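Long-range contact in alpha,alpha-trehalose-phosphate synthase (UDP-forming) (Burkholderia xenovorans, PDB 5HXA), which belongs to the trehalose-phosphate synthases, glycosyltransferases of family 20 with the two-domain GT-B architecture: residues A[144-149]-A[186-191]. Residues are numbered along the deposited sequence; the frame is centred on the assembly and turned at random.
Sequences PFARCL and CSYDVI
The Y188 ring presents one face to A146, whose methyl CB stands 3.3 Å from the ring centroid and only 9° off the ring normal, a CH-pi contact that centres the methyl over the six carbons. CD1 is among the nearest ring atoms, 3.4 Å from A146 CB. At the far end of the ring Y188 OH reaches F145 CB, 3.5 Å away, and is hydrogen-bonded to the backbone carbonyl of L142, just ahead of the helix, so the phenol is anchored at its tip while its face bears on the first turn. F160 and V137 also pack on Y188. In the Rossmann-like N-terminal domain of this GT-B fold, helix 145-151 rests on the connection from helix 178-185 into strand 190-193, which runs parallel to strand 158-161 in the central sheet. A second flat group, the guanidinium of R147, has water 1 at its edge, in plane, with NH1 donating to it at 3.0 Å. The same water lies 2.7 Å from S187 OG, bridging the two side chains. With CG anti to the backbone N (chi1 178°) and the chain extended to NE, R147 runs past S187, and its guanidinium is turned (chi4 95°) so that NH1 faces the water. Nearer the helix backbone, S187 OG approaches R147 CB at 3.5 Å, and S187 CB sits against A146 C at 3.7 Å. R150, one residue beyond 144-149, ties the same turn to the helix through a hydrogen bond to S187 O and a salt bridge to D189 OD2. F145 turns its ring away from 186-191, toward V137 and N118.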
# COMPACT_ATOMS: atom_id res chain seq x y z
N PRO A 144 -14.85 -17.10 2.73
CA PRO A 144 -15.44 -17.80 3.88
C PRO A 144 -16.22 -19.06 3.54
O PRO A 144 -16.88 -19.61 4.43
CB PRO A 144 -16.38 -16.74 4.46
CG PRO A 144 -16.82 -15.95 3.30
CD PRO A 144 -15.72 -15.99 2.27
N PHE A 145 -16.12 -19.56 2.30
CA PHE A 145 -16.97 -20.65 1.84
C PHE A 145 -16.70 -21.95 2.61
O PHE A 145 -17.63 -22.69 2.94
CB PHE A 145 -16.77 -20.86 0.34
CG PHE A 145 -17.80 -21.74 -0.31
CD1 PHE A 145 -19.08 -21.26 -0.57
CD2 PHE A 145 -17.49 -23.05 -0.64
CE1 PHE A 145 -20.04 -22.09 -1.17
CE2 PHE A 145 -18.44 -23.88 -1.24
CZ PHE A 145 -19.71 -23.39 -1.50
N ALA A 146 -15.43 -22.25 2.90
CA ALA A 146 -15.14 -23.47 3.65
C ALA A 146 -15.70 -23.39 5.07
O ALA A 146 -16.19 -24.40 5.60
CB ALA A 146 -13.64 -23.76 3.69
N ARG A 147 -15.64 -22.22 5.70
CA ARG A 147 -16.21 -22.11 7.04
C ARG A 147 -17.72 -22.30 7.01
O ARG A 147 -18.29 -22.95 7.90
CB ARG A 147 -15.85 -20.76 7.68
CG ARG A 147 -16.47 -20.61 9.07
CD ARG A 147 -15.83 -19.53 9.92
NE ARG A 147 -16.38 -19.51 11.28
CZ ARG A 147 -15.83 -20.14 12.32
NH1 ARG A 147 -14.71 -20.84 12.17
NH2 ARG A 147 -16.40 -20.06 13.51
N CYS A 148 -18.39 -21.75 5.99
CA CYS A 148 -19.81 -22.03 5.82
C CYS A 148 -20.07 -23.52 5.69
O CYS A 148 -21.05 -24.05 6.24
CB CYS A 148 -20.36 -21.28 4.60
SG CYS A 148 -20.34 -19.49 4.73
N LEU A 149 -19.21 -24.23 4.95
CA LEU A 149 -19.43 -25.67 4.81
C LEU A 149 -19.21 -26.39 6.13
O LEU A 149 -20.02 -27.26 6.50
CB LEU A 149 -18.52 -26.23 3.71
CG LEU A 149 -18.92 -25.90 2.27
CD1 LEU A 149 -17.84 -26.35 1.29
CD2 LEU A 149 -20.30 -26.50 1.90
N CYS A 186 -9.01 -20.44 7.39
CA CYS A 186 -8.36 -21.62 7.96
C CYS A 186 -9.31 -22.80 8.16
O CYS A 186 -8.88 -23.84 8.68
CB CYS A 186 -7.67 -21.24 9.27
SG CYS A 186 -6.25 -20.10 9.00
N SER A 187 -10.58 -22.66 7.76
CA SER A 187 -11.45 -23.83 7.63
C SER A 187 -11.11 -24.67 6.41
O SER A 187 -11.54 -25.83 6.33
CB SER A 187 -12.92 -23.40 7.56
OG SER A 187 -13.35 -22.94 8.83
N TYR A 188 -10.38 -24.11 5.44
CA TYR A 188 -9.84 -24.89 4.34
C TYR A 188 -8.74 -25.82 4.82
O TYR A 188 -7.93 -25.46 5.69
CB TYR A 188 -9.28 -23.96 3.25
CG TYR A 188 -10.34 -23.22 2.44
CD1 TYR A 188 -11.07 -23.87 1.45
CD2 TYR A 188 -10.58 -21.86 2.64
CE1 TYR A 188 -12.04 -23.21 0.70
CE2 TYR A 188 -11.56 -21.17 1.90
CZ TYR A 188 -12.28 -21.86 0.94
OH TYR A 188 -13.24 -21.20 0.21
N ASP A 189 -8.69 -27.03 4.24
CA ASP A 189 -7.60 -27.96 4.51
C ASP A 189 -6.32 -27.61 3.75
O ASP A 189 -5.22 -27.89 4.24
CB ASP A 189 -8.00 -29.39 4.13
CG ASP A 189 -9.13 -29.91 4.98
OD1 ASP A 189 -8.94 -30.04 6.22
OD2 ASP A 189 -10.21 -30.19 4.42
N VAL A 190 -6.45 -27.03 2.56
CA VAL A 190 -5.32 -26.63 1.73
C VAL A 190 -5.60 -25.23 1.21
O VAL A 190 -6.70 -24.95 0.73
CB VAL A 190 -5.09 -27.60 0.55
CG1 VAL A 190 -3.89 -27.16 -0.32
CG2 VAL A 190 -4.92 -29.05 1.05
N ILE A 191 -4.62 -24.34 1.33
CA ILE A 191 -4.72 -23.00 0.76
C ILE A 191 -3.54 -22.81 -0.18
O ILE A 191 -2.39 -22.96 0.23
CB ILE A 191 -4.74 -21.90 1.83
CG1 ILE A 191 -5.98 -22.03 2.73
CG2 ILE A 191 -4.74 -20.53 1.15
CD1 ILE A 191 -6.02 -20.96 3.83
O HOH W 1 -12.21 -21.27 10.62